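Side-chain contacts in peroxide stress regulator PerR, FUR family (Streptococcus pyogenes, PDB 4LMY), which probably controls peroxide-stress genes by binding DNA as a zinc-containing dimeric transcription factor, with peroxide sensing altering that binding: residues Val79-Ile84 with Thr90-Met95; Leu10-Asn15 with Tyr37-Thr42; Thr28-Ala33 with Leu63-Asn68; Ile35-Met38 with His44-Ala47. All blocks are in the same frame, centred on the assembly; numbering follows the deposited sequence.

Contact 1. Residues Val79-Ile84 with Thr90-Met95; sequences VSELKI and TYYDFM
The ring of Tyr92 meets Val79 at its edge, where CG1 of Val79 lies near the ring plane and also 3.8 Å from Tyr92 CB. Farther along the same ring, Glu81 runs beside the tyrosine and points the same way: Glu81 CG is 3.9 Å from Tyr92 CE1, and the carboxylate plane is turned just 19° from that of the ring. Phe94 is crossed at about a right angle by Val79, whose CG2 approaches Phe94 CD1 at 3.9 Å. The Tyr91 ring has a looser neighbour, Ile84 CD1, while its hydroxyl is hydrogen-bonded to Asp87 in the connecting loop. The two strands, 79-82 and 91-94, form an antiparallel hairpin, in keeping with the wing of a FUR-family winged-helix domain. One face, bearing Val79, Glu81, Tyr92 and Phe94, packs on helix 63-75 through Val79, Glu81 and Tyr92; the other bears Ser80, Leu82, Tyr91 and Asp93. Two hydrogen-bonded pairs clamp the backbones. Leu82 N gives a short, almost straight bond of 2.6 Å to Tyr91 O, and Ser80 N reaches Asp93 O at 3.0 Å. Met95, whose chain bends at chi2 (-55°) and again at chi3, lays CE 3.6 Å from Ser80 CB. Near the loop, Lys83 NZ makes weak bonds to Thr90 OG1 and to Leu88 O.

Contact 2. Residues Leu10-Asn15 with Tyr37-Thr42; sequences LDAYEN and YMIQST
Ile39 alone carries the 37-42 side of this contact, driving its CD1 against Ala12 and Tyr13 in the first turn of helix 12-22. Tyr37, which comes first, directs its ring instead to Lys49 and Ile50 of helix 47-54, and Met38 follows on another side of the helix, against Tyr92. Ile39 then points toward helix 12-22. With CG1 anti to its carbonyl carbon and chi2 extended at 175°, its outermost methyl is carried to 3.5 Å from Tyr13 N and 3.7 Å from Tyr13 CB, near the plane of the tyrosine ring and at its edge. The same CD1 is 4.0 Å from Ala12 CB, so one methyl serves both residues and lies against backbone as much as side chain. Ser41 is where the chain leaves helical geometry. The turn that receives Ile39 begins with an N-cap: Asp11 OD2 accepts from Glu14 N at 2.8 Å, with an N-H...O angle of 167°. One residue on, Asn15 belongs to a zinc site with His4, His6, His19, His97 and His99. Phe94 of strand 91-94 touches both Ala12 and Ile39, and Tyr13 extends along helix 29-40 over Lys32, Ile35 and Ser36.

Contact 3. Residues Thr28-Ala33 with Leu63-Asn68; sequences TETRKA and LATVYN
Thr30 and Thr65 meet methyl to methyl, and this is the sole close van der Waals touch between segments 28-33 and 63-68. Their CG2 atoms are 3.7 Å apart, and the two side chains cross at about a right angle. With OG1 beside the backbone N (chi1 -70° in Thr30, -59° in Thr65), CG2 takes the place opposite that N, and the methyls face each other. Thr65 OG1 is hydrogen-bonded to Ser62 OG.

Polar links between the helices run through a residue just beyond the segment. Arg31 NH2 remains 4.3 Å from Asn68 O, too far to count as a bond, but Arg31 NE donates to Asn69 OD1 while Arg31 NH1 is held by Arg26 O. Asn69 in turn uses ND2 on Thr65 O, so its amide connects the guanidinium to the helix backbone one turn back. Two partners on different nitrogens should limit the rotation of the arginine head.

Within 28-33, local bonds shape the helix start. Thr28 is the N-cap, its OG1 accepting from Arg31 N at 2.9 Å. A turn-spanning salt bridge joins Lys32 NZ to Glu29 OE2 at 2.6 Å, the ammonium arriving on the syn side of the carboxylate, 32° out of its plane.

Light contact between helix 29-40 and helix 63-75, with helix 47-54 packed on the latter, fits the three-helix bundle of a helix-turn-helix domain, in which helix 63-75 probably reads DNA.

Contact 4. Residues Ile35-Met38 with His44-Ala47; sequences ISYM and HPSA
Tyr37 OH is hydrogen-bonded to Asp53 OD2, and that anchored phenol ring borders Pro45: the hydroxyl oxygen lies 4.2 Å from Pro45 CB. The ring, placed by a chi1 of 178° that sets CG opposite the backbone N, receives the proline at its edge, with Pro45 CG near the ring plane and 4.0 Å from Tyr37 CE1. The two side chains run antiparallel alongside one another. Met38 closes on the same carbon along a different path. Its chain bends at chi2 and again at chi3, bringing SD to 3.9 Å and CE to 4.1 Å from Pro45 CG, and the sulfur also lies in plane at the edge of the Tyr37 ring. Tyrosine edge and thioether thus converge on one proline methylene from neighbouring directions. In what is probably the helix-turn-helix part of this FUR-family protein, the contact folds the linker after helix 29-40 back on that helix just as the chain turns into helix 47-54. Ser46 is the N-cap there, its OG accepting from Lys49 N, and Ile50 of that helix touches Met38 and Pro45. The Pro45 backbone is hydrogen-bonded to Tyr92 of strand 91-94, and His44 lies against Tyr91 and Asp93.

Helix 29-40 is the common thread, used by contacts 2, 3 and 4; contacts 2 and 4, with centres 10 Å apart, share Tyr37 and Met38. Contact 4 also docks on the hairpin of contact 1, its centre 9 Å away, where Leu82 CD1 comes to 3.3 Å from His44 ND1. Contact 3, whose centre is 11 Å from that of contact 4, meets it where Tyr67 CE1 touches Ala47 CB at 3.7 Å. Phe94 ties contact 1 to contact 2, its CB 3.3 Å from Met38 O. Helix 12-22 supplies Asn15 and His19 to a zinc site, and the side chain of Phe94 lies about 10 Å from a zinc ion.

Contact 1. Residues Val79-Ile84 with Thr90-Met95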
loop_
_atom_site.group_PDB
_atom_site.type_symbol
_atom_site.label_atom_id
_atom_site.label_comp_id
_atom_site.label_asym_id
_atom_site.label_seq_id
_atom_site.Cartn_x
_atom_site.Cartn_y
_atom_site.Cartn_z
ATOM N N VAL B 79 -8.808 -14.930 7.888
ATOM C CA VAL B 79 -9.985 -14.944 7.024
ATOM C C VAL B 79 -11.227 -14.527 7.814
ATOM O O VAL B 79 -11.404 -14.934 8.961
ATOM C CB VAL B 79 -10.203 -16.342 6.386
ATOM C CG1 VAL B 79 -11.596 -16.460 5.778
ATOM C CG2 VAL B 79 -9.136 -16.625 5.335
ATOM N N SER B 80 -12.075 -13.707 7.201
ATOM C CA SER B 80 -13.317 -13.279 7.836
ATOM C C SER B 80 -14.544 -13.894 7.167
ATOM O O SER B 80 -14.595 -14.027 5.944
ATOM C CB SER B 80 -13.424 -11.754 7.821
ATOM O OG SER B 80 -13.185 -11.239 6.523
ATOM N N GLU B 81 -15.526 -14.274 7.978
ATOM C CA GLU B 81 -16.806 -14.736 7.460
ATOM C C GLU B 81 -17.689 -13.525 7.198
ATOM O O GLU B 81 -17.957 -12.739 8.107
ATOM C CB GLU B 81 -17.499 -15.660 8.462
ATOM C CG GLU B 81 -16.613 -16.735 9.064
ATOM C CD GLU B 81 -17.385 -17.670 9.972
ATOM O OE1 GLU B 81 -16.891 -17.977 11.077
ATOM O OE2 GLU B 81 -18.491 -18.098 9.579
ATOM N N LEU B 82 -18.140 -13.372 5.958
ATOM C CA LEU B 82 -18.984 -12.238 5.602
ATOM C C LEU B 82 -20.410 -12.679 5.296
ATOM O O LEU B 82 -20.650 -13.832 4.936
ATOM C CB LEU B 82 -18.405 -11.481 4.406
ATOM C CG LEU B 82 -16.970 -10.965 4.527
ATOM C CD1 LEU B 82 -16.644 -10.054 3.354
ATOM C CD2 LEU B 82 -16.748 -10.247 5.851
ATOM N N LYS B 83 -21.350 -11.752 5.439
ATOM C CA LYS B 83 -22.751 -12.039 5.166
ATOM C C LYS B 83 -23.352 -11.043 4.189
ATOM O O LYS B 83 -23.008 -9.862 4.193
ATOM C CB LYS B 83 -23.564 -12.024 6.460
ATOM C CG LYS B 83 -24.285 -13.328 6.740
ATOM C CD LYS B 83 -23.295 -14.430 7.069
ATOM C CE LYS B 83 -23.775 -15.773 6.548
ATOM N NZ LYS B 83 -24.224 -16.700 7.623
ATOM N N ILE B 84 -24.250 -11.537 3.347
ATOM C CA ILE B 84 -25.075 -10.679 2.513
ATOM C C ILE B 84 -26.515 -10.839 2.983
ATOM O O ILE B 84 -26.931 -11.937 3.349
ATOM C CB ILE B 84 -24.956 -11.053 1.023
ATOM C CG1 ILE B 84 -23.506 -10.922 0.553
ATOM C CG2 ILE B 84 -25.857 -10.173 0.170
ATOM C CD1 ILE B 84 -23.326 -11.137 -0.935
ATOM N N THR B 90 -22.495 -18.384 3.934
ATOM C CA THR B 90 -21.332 -17.697 4.471
ATOM C C THR B 90 -20.287 -17.540 3.378
ATOM O O THR B 90 -19.946 -18.501 2.688
ATOM C CB THR B 90 -20.715 -18.465 5.651
ATOM O OG1 THR B 90 -21.675 -18.567 6.710
ATOM C CG2 THR B 90 -19.472 -17.750 6.163
ATOM N N TYR B 91 -19.795 -16.318 3.213
ATOM C CA TYR B 91 -18.738 -16.053 2.252
ATOM C C TYR B 91 -17.463 -15.680 2.989
ATOM O O TYR B 91 -17.508 -15.101 4.074
ATOM C CB TYR B 91 -19.158 -14.954 1.277
ATOM C CG TYR B 91 -20.395 -15.317 0.490
ATOM C CD1 TYR B 91 -20.319 -16.178 -0.598
ATOM C CD2 TYR B 91 -21.640 -14.813 0.843
ATOM C CE1 TYR B 91 -21.445 -16.522 -1.317
ATOM C CE2 TYR B 91 -22.773 -15.149 0.128
ATOM C CZ TYR B 91 -22.669 -16.004 -0.949
ATOM O OH TYR B 91 -23.793 -16.344 -1.665
ATOM N N TYR B 92 -16.325 -16.023 2.399
ATOM C CA TYR B 92 -15.046 -15.873 3.076
ATOM C C TYR B 92 -14.123 -14.923 2.327
ATOM O O TYR B 92 -14.132 -14.872 1.100
ATOM C CB TYR B 92 -14.382 -17.241 3.250
ATOM C CG TYR B 92 -15.210 -18.211 4.061
ATOM C CD1 TYR B 92 -15.007 -18.355 5.426
ATOM C CD2 TYR B 92 -16.206 -18.976 3.464
ATOM C CE1 TYR B 92 -15.764 -19.238 6.173
ATOM C CE2 TYR B 92 -16.970 -19.859 4.203
ATOM C CZ TYR B 92 -16.743 -19.987 5.556
ATOM O OH TYR B 92 -17.500 -20.867 6.297
ATOM N N ASP B 93 -13.326 -14.170 3.075
ATOM C CA ASP B 93 -12.401 -13.217 2.479
ATOM C C ASP B 93 -11.078 -13.210 3.228
ATOM O O ASP B 93 -11.049 -13.067 4.449
ATOM C CB ASP B 93 -12.999 -11.811 2.497
ATOM C CG ASP B 93 -12.132 -10.801 1.774
ATOM O OD1 ASP B 93 -11.701 -11.093 0.638
ATOM O OD2 ASP B 93 -11.876 -9.720 2.342
ATOM N N PHE B 94 -9.984 -13.361 2.492
ATOM C CA PHE B 94 -8.660 -13.291 3.092
ATOM C C PHE B 94 -8.288 -11.833 3.343
ATOM O O PHE B 94 -8.383 -11.001 2.441
ATOM C CB PHE B 94 -7.621 -13.953 2.183
ATOM C CG PHE B 94 -6.273 -14.118 2.826
ATOM C CD1 PHE B 94 -5.946 -15.287 3.493
ATOM C CD2 PHE B 94 -5.335 -13.099 2.772
ATOM C CE1 PHE B 94 -4.709 -15.438 4.089
ATOM C CE2 PHE B 94 -4.099 -13.246 3.367
ATOM C CZ PHE B 94 -3.784 -14.417 4.024
ATOM N N MET B 95 -7.872 -11.522 4.568
ATOM C CA MET B 95 -7.442 -10.165 4.899
ATOM C C MET B 95 -6.162 -10.155 5.739
ATOM O O MET B 95 -5.770 -9.123 6.286
ATOM C CB MET B 95 -8.576 -9.372 5.571
ATOM C CG MET B 95 -8.678 -9.484 7.092
ATOM S SD MET B 95 -8.802 -11.166 7.723
ATOM C CE MET B 95 -10.120 -10.976 8.922
#

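Contact 2. Residues Leu10-Asn15 with Tyr37-Thr42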
loop_
_atom_site.group_PDB
_atom_site.type_symbol
_atom_site.label_atom_id
_atom_site.label_comp_id
_atom_site.label_asym_id
_atom_site.label_seq_id
_atom_site.Cartn_x
_atom_site.Cartn_y
_atom_site.Cartn_z
ATOM N N LEU B 10 7.952 -10.897 5.361
ATOM C CA LEU B 10 7.126 -12.033 4.972
ATOM C C LEU B 10 5.926 -11.519 4.190
ATOM O O LEU B 10 5.241 -10.605 4.644
ATOM C CB LEU B 10 6.625 -12.775 6.214
ATOM C CG LEU B 10 7.636 -13.349 7.210
ATOM C CD1 LEU B 10 6.932 -13.777 8.494
ATOM C CD2 LEU B 10 8.400 -14.514 6.599
ATOM N N ASP B 11 5.657 -12.091 3.021
ATOM C CA ASP B 11 4.428 -11.728 2.317
ATOM C C ASP B 11 3.226 -12.356 3.018
ATOM O O ASP B 11 3.388 -13.019 4.044
ATOM C CB ASP B 11 4.475 -12.077 0.820
ATOM C CG ASP B 11 4.655 -13.564 0.551
ATOM O OD1 ASP B 11 4.975 -13.904 -0.609
ATOM O OD2 ASP B 11 4.487 -14.391 1.470
ATOM N N ALA B 12 2.031 -12.150 2.473
ATOM C CA ALA B 12 0.816 -12.667 3.101
ATOM C C ALA B 12 0.868 -14.180 3.296
ATOM O O ALA B 12 0.554 -14.680 4.373
ATOM C CB ALA B 12 -0.416 -12.272 2.298
ATOM N N TYR B 13 1.282 -14.895 2.253
ATOM C CA TYR B 13 1.359 -16.355 2.284
ATOM C C TYR B 13 2.351 -16.856 3.325
ATOM O O TYR B 13 2.000 -17.660 4.194
ATOM C CB TYR B 13 1.712 -16.894 0.893
ATOM C CG TYR B 13 1.940 -18.390 0.832
ATOM C CD1 TYR B 13 3.223 -18.916 0.897
ATOM C CD2 TYR B 13 0.877 -19.273 0.697
ATOM C CE1 TYR B 13 3.443 -20.280 0.839
ATOM C CE2 TYR B 13 1.087 -20.640 0.636
ATOM C CZ TYR B 13 2.371 -21.137 0.706
ATOM O OH TYR B 13 2.587 -22.495 0.648
ATOM N N GLU B 14 3.585 -16.371 3.242
ATOM C CA GLU B 14 4.625 -16.781 4.177
ATOM C C GLU B 14 4.301 -16.368 5.610
ATOM O O GLU B 14 4.725 -17.025 6.562
ATOM C CB GLU B 14 5.994 -16.236 3.754
ATOM C CG GLU B 14 6.516 -16.802 2.439
ATOM C CD GLU B 14 6.772 -18.303 2.490
ATOM O OE1 GLU B 14 6.897 -18.862 3.601
ATOM O OE2 GLU B 14 6.856 -18.923 1.410
ATOM N N ASN B 15 3.556 -15.277 5.766
ATOM C CA ASN B 15 3.142 -14.851 7.098
ATOM C C ASN B 15 2.193 -15.848 7.744
ATOM O O ASN B 15 2.351 -16.193 8.914
ATOM C CB ASN B 15 2.500 -13.466 7.073
ATOM C CG ASN B 15 1.964 -13.057 8.429
ATOM O OD1 ASN B 15 0.759 -13.095 8.672
ATOM N ND2 ASN B 15 2.863 -12.680 9.327
ATOM N N TYR B 37 -5.156 -20.013 -2.473
ATOM C CA TYR B 37 -6.422 -19.767 -3.154
ATOM C C TYR B 37 -7.119 -18.534 -2.589
ATOM O O TYR B 37 -7.562 -17.665 -3.339
ATOM C CB TYR B 37 -7.342 -20.987 -3.036
ATOM C CG TYR B 37 -8.707 -20.799 -3.667
ATOM C CD1 TYR B 37 -9.764 -20.268 -2.937
ATOM C CD2 TYR B 37 -8.940 -21.163 -4.986
ATOM C CE1 TYR B 37 -11.011 -20.094 -3.505
ATOM C CE2 TYR B 37 -10.188 -20.993 -5.564
ATOM C CZ TYR B 37 -11.219 -20.459 -4.817
ATOM O OH TYR B 37 -12.464 -20.289 -5.379
ATOM N N MET B 38 -7.211 -18.468 -1.263
ATOM C CA MET B 38 -7.892 -17.370 -0.585
ATOM C C MET B 38 -7.169 -16.044 -0.792
ATOM O O MET B 38 -7.802 -15.003 -0.969
ATOM C CB MET B 38 -8.040 -17.663 0.910
ATOM C CG MET B 38 -9.002 -18.801 1.225
ATOM S SD MET B 38 -10.632 -18.535 0.504
ATOM C CE MET B 38 -11.119 -17.022 1.329
ATOM N N ILE B 39 -5.841 -16.093 -0.770
ATOM C CA ILE B 39 -5.024 -14.906 -1.004
ATOM C C ILE B 39 -5.232 -14.359 -2.411
ATOM O O ILE B 39 -5.350 -13.146 -2.607
ATOM C CB ILE B 39 -3.526 -15.208 -0.776
ATOM C CG1 ILE B 39 -3.256 -15.406 0.713
ATOM C CG2 ILE B 39 -2.651 -14.083 -1.323
ATOM C CD1 ILE B 39 -1.851 -15.817 1.021
ATOM N N GLN B 40 -5.294 -15.257 -3.389
ATOM C CA GLN B 40 -5.426 -14.856 -4.784
ATOM C C GLN B 40 -6.860 -14.512 -5.172
ATOM O O GLN B 40 -7.089 -13.849 -6.183
ATOM C CB GLN B 40 -4.896 -15.949 -5.714
ATOM C CG GLN B 40 -3.408 -16.210 -5.586
ATOM C CD GLN B 40 -2.842 -16.924 -6.796
ATOM O OE1 GLN B 40 -3.585 -17.436 -7.634
ATOM N NE2 GLN B 40 -1.519 -16.953 -6.899
ATOM N N SER B 41 -7.823 -14.966 -4.374
ATOM C CA SER B 41 -9.231 -14.783 -4.714
ATOM C C SER B 41 -9.638 -13.313 -4.769
ATOM O O SER B 41 -9.428 -12.557 -3.820
ATOM C CB SER B 41 -10.139 -15.551 -3.751
ATOM O OG SER B 41 -11.479 -15.540 -4.217
ATOM N N THR B 42 -10.224 -12.924 -5.896
ATOM C CA THR B 42 -10.645 -11.549 -6.118
ATOM C C THR B 42 -12.141 -11.422 -5.903
ATOM O O THR B 42 -12.804 -10.556 -6.477
ATOM C CB THR B 42 -10.291 -11.099 -7.533
ATOM O OG1 THR B 42 -10.876 -12.001 -8.480
ATOM C CG2 THR B 42 -8.788 -11.105 -7.706
#

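Contact 3. Residues Thr28-Ala33 with Leu63-Asn68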
loop_
_atom_site.group_PDB
_atom_site.type_symbol
_atom_site.label_atom_id
_atom_site.label_comp_id
_atom_site.label_asym_id
_atom_site.label_seq_id
_atom_site.Cartn_x
_atom_site.Cartn_y
_atom_site.Cartn_z
ATOM N N THR B 28 -0.271 -28.975 5.763
ATOM C CA THR B 28 -0.478 -29.944 4.699
ATOM C C THR B 28 -0.445 -29.236 3.350
ATOM O O THR B 28 -0.530 -28.010 3.282
ATOM C CB THR B 28 -1.837 -30.643 4.846
ATOM O OG1 THR B 28 -2.888 -29.686 4.665
ATOM C CG2 THR B 28 -1.970 -31.282 6.227
ATOM N N GLU B 29 -0.321 -30.010 2.276
ATOM C CA GLU B 29 -0.343 -29.453 0.929
ATOM C C GLU B 29 -1.708 -28.844 0.618
ATOM O O GLU B 29 -1.809 -27.839 -0.092
ATOM C CB GLU B 29 0.018 -30.525 -0.103
ATOM C CG GLU B 29 1.440 -31.048 0.030
ATOM C CD GLU B 29 2.476 -29.956 -0.162
ATOM O OE1 GLU B 29 2.345 -29.176 -1.127
ATOM O OE2 GLU B 29 3.414 -29.872 0.657
ATOM N N THR B 30 -2.755 -29.456 1.162
ATOM C CA THR B 30 -4.113 -28.958 0.988
ATOM C C THR B 30 -4.279 -27.615 1.693
ATOM O O THR B 30 -4.901 -26.695 1.163
ATOM C CB THR B 30 -5.146 -29.966 1.535
ATOM O OG1 THR B 30 -5.182 -31.119 0.685
ATOM C CG2 THR B 30 -6.528 -29.343 1.581
ATOM N N ARG B 31 -3.698 -27.508 2.885
ATOM C CA ARG B 31 -3.755 -26.268 3.650
ATOM C C ARG B 31 -3.050 -25.137 2.911
ATOM O O ARG B 31 -3.540 -24.008 2.874
ATOM C CB ARG B 31 -3.148 -26.469 5.038
ATOM C CG ARG B 31 -3.128 -25.223 5.906
ATOM C CD ARG B 31 -3.258 -25.590 7.374
ATOM N NE ARG B 31 -4.605 -26.053 7.701
ATOM C CZ ARG B 31 -4.887 -26.894 8.690
ATOM N NH1 ARG B 31 -3.915 -27.380 9.448
ATOM N NH2 ARG B 31 -6.143 -27.259 8.916
ATOM N N LYS B 32 -1.907 -25.450 2.309
ATOM C CA LYS B 32 -1.172 -24.469 1.519
ATOM C C LYS B 32 -1.977 -24.026 0.302
ATOM O O LYS B 32 -1.986 -22.844 -0.052
ATOM C CB LYS B 32 0.180 -25.033 1.080
ATOM C CG LYS B 32 1.187 -25.130 2.206
ATOM C CD LYS B 32 2.572 -25.499 1.697
ATOM C CE LYS B 32 2.808 -26.997 1.739
ATOM N NZ LYS B 32 4.118 -27.367 1.129
ATOM N N ALA B 33 -2.651 -24.980 -0.331
ATOM C CA ALA B 33 -3.464 -24.690 -1.508
ATOM C C ALA B 33 -4.631 -23.765 -1.184
ATOM O O ALA B 33 -4.941 -22.852 -1.947
ATOM C CB ALA B 33 -3.970 -25.974 -2.128
ATOM N N LEU B 63 -15.771 -31.375 1.206
ATOM C CA LEU B 63 -16.285 -30.128 1.757
ATOM C C LEU B 63 -15.852 -29.995 3.217
ATOM O O LEU B 63 -15.554 -28.899 3.698
ATOM C CB LEU B 63 -17.809 -30.089 1.647
ATOM C CG LEU B 63 -18.475 -28.800 2.114
ATOM C CD1 LEU B 63 -18.005 -27.643 1.231
ATOM C CD2 LEU B 63 -19.989 -28.931 2.098
ATOM N N ALA B 64 -15.814 -31.125 3.916
ATOM C CA ALA B 64 -15.381 -31.148 5.308
ATOM C C ALA B 64 -13.947 -30.639 5.444
ATOM O O ALA B 64 -13.622 -29.927 6.392
ATOM C CB ALA B 64 -15.505 -32.554 5.874
ATOM N N THR B 65 -13.102 -30.999 4.482
ATOM C CA THR B 65 -11.717 -30.545 4.467
ATOM C C THR B 65 -11.653 -29.024 4.369
ATOM O O THR B 65 -10.890 -28.376 5.082
ATOM C CB THR B 65 -10.942 -31.161 3.291
ATOM O OG1 THR B 65 -10.963 -32.589 3.402
ATOM C CG2 THR B 65 -9.501 -30.678 3.289
ATOM N N VAL B 66 -12.472 -28.464 3.485
ATOM C CA VAL B 66 -12.538 -27.018 3.313
ATOM C C VAL B 66 -13.009 -26.321 4.593
ATOM O O VAL B 66 -12.406 -25.338 5.026
ATOM C CB VAL B 66 -13.436 -26.632 2.121
ATOM C CG1 VAL B 66 -13.561 -25.124 2.013
ATOM C CG2 VAL B 66 -12.878 -27.223 0.828
ATOM N N TYR B 67 -14.075 -26.839 5.199
ATOM C CA TYR B 67 -14.572 -26.310 6.468
ATOM C C TYR B 67 -13.486 -26.336 7.542
ATOM O O TYR B 67 -13.304 -25.366 8.280
ATOM C CB TYR B 67 -15.778 -27.124 6.949
ATOM C CG TYR B 67 -17.110 -26.716 6.358
ATOM C CD1 TYR B 67 -17.466 -25.377 6.242
ATOM C CD2 TYR B 67 -18.020 -27.673 5.930
ATOM C CE1 TYR B 67 -18.690 -25.005 5.710
ATOM C CE2 TYR B 67 -19.244 -27.312 5.398
ATOM C CZ TYR B 67 -19.573 -25.977 5.288
ATOM O OH TYR B 67 -20.790 -25.617 4.759
ATOM N N ASN B 68 -12.770 -27.455 7.620
ATOM C CA ASN B 68 -11.708 -27.627 8.607
ATOM C C ASN B 68 -10.623 -26.570 8.453
ATOM O O ASN B 68 -10.174 -25.972 9.434
ATOM C CB ASN B 68 -11.083 -29.020 8.502
ATOM C CG ASN B 68 -12.004 -30.116 9.008
ATOM O OD1 ASN B 68 -12.963 -29.853 9.733
ATOM N ND2 ASN B 68 -11.711 -31.354 8.630
#

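Contact 4. Residues Ile35-Met38 with His44-Ala47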
loop_
_atom_site.group_PDB
_atom_site.type_symbol
_atom_site.label_atom_id
_atom_site.label_comp_id
_atom_site.label_asym_id
_atom_site.label_seq_id
_atom_site.Cartn_x
_atom_site.Cartn_y
_atom_site.Cartn_z
ATOM N N ILE B 35 -4.894 -21.667 1.454
ATOM C CA ILE B 35 -4.347 -20.358 1.807
ATOM C C ILE B 35 -4.049 -19.539 0.553
ATOM O O ILE B 35 -4.481 -18.392 0.439
ATOM C CB ILE B 35 -3.070 -20.482 2.655
ATOM C CG1 ILE B 35 -3.397 -21.097 4.018
ATOM C CG2 ILE B 35 -2.413 -19.114 2.840
ATOM C CD1 ILE B 35 -2.188 -21.609 4.767
ATOM N N SER B 36 -3.321 -20.140 -0.383
ATOM C CA SER B 36 -2.957 -19.465 -1.626
ATOM C C SER B 36 -4.198 -19.092 -2.421
ATOM O O SER B 36 -4.283 -17.997 -2.976
ATOM C CB SER B 36 -2.045 -20.348 -2.479
ATOM O OG SER B 36 -0.797 -20.559 -1.847
ATOM N N TYR B 37 -5.156 -20.013 -2.473
ATOM C CA TYR B 37 -6.422 -19.767 -3.154
ATOM C C TYR B 37 -7.119 -18.534 -2.589
ATOM O O TYR B 37 -7.562 -17.665 -3.339
ATOM C CB TYR B 37 -7.342 -20.987 -3.036
ATOM C CG TYR B 37 -8.707 -20.799 -3.667
ATOM C CD1 TYR B 37 -9.764 -20.268 -2.937
ATOM C CD2 TYR B 37 -8.940 -21.163 -4.986
ATOM C CE1 TYR B 37 -11.011 -20.094 -3.505
ATOM C CE2 TYR B 37 -10.188 -20.993 -5.564
ATOM C CZ TYR B 37 -11.219 -20.459 -4.817
ATOM O OH TYR B 37 -12.464 -20.289 -5.379
ATOM N N MET B 38 -7.211 -18.468 -1.263
ATOM C CA MET B 38 -7.892 -17.370 -0.585
ATOM C C MET B 38 -7.169 -16.044 -0.792
ATOM O O MET B 38 -7.802 -15.003 -0.969
ATOM C CB MET B 38 -8.040 -17.663 0.910
ATOM C CG MET B 38 -9.002 -18.801 1.225
ATOM S SD MET B 38 -10.632 -18.535 0.504
ATOM C CE MET B 38 -11.119 -17.022 1.329
ATOM N N HIS B 44 -15.352 -13.149 -2.819
ATOM C CA HIS B 44 -15.546 -13.690 -1.485
ATOM C C HIS B 44 -16.255 -15.030 -1.610
ATOM O O HIS B 44 -17.480 -15.101 -1.526
ATOM C CB HIS B 44 -16.343 -12.704 -0.630
ATOM C CG HIS B 44 -15.798 -11.309 -0.659
ATOM N ND1 HIS B 44 -15.207 -10.716 0.433
ATOM C CD2 HIS B 44 -15.745 -10.394 -1.657
ATOM C CE1 HIS B 44 -14.817 -9.494 0.114
ATOM N NE2 HIS B 44 -15.132 -9.274 -1.149
ATOM N N PRO B 45 -15.476 -16.101 -1.829
ATOM C CA PRO B 45 -16.033 -17.415 -2.159
ATOM C C PRO B 45 -16.710 -18.097 -0.978
ATOM O O PRO B 45 -16.328 -17.897 0.175
ATOM C CB PRO B 45 -14.798 -18.214 -2.581
ATOM C CG PRO B 45 -13.688 -17.602 -1.810
ATOM C CD PRO B 45 -14.005 -16.130 -1.762
ATOM N N SER B 46 -17.721 -18.899 -1.284
ATOM C CA SER B 46 -18.341 -19.761 -0.294
ATOM C C SER B 46 -17.455 -20.984 -0.101
ATOM O O SER B 46 -16.500 -21.189 -0.851
ATOM C CB SER B 46 -19.718 -20.204 -0.777
ATOM O OG SER B 46 -19.597 -20.993 -1.947
ATOM N N ALA B 47 -17.775 -21.798 0.898
ATOM C CA ALA B 47 -17.040 -23.035 1.126
ATOM C C ALA B 47 -17.181 -23.966 -0.072
ATOM O O ALA B 47 -16.234 -24.659 -0.444
ATOM C CB ALA B 47 -17.533 -23.720 2.390
#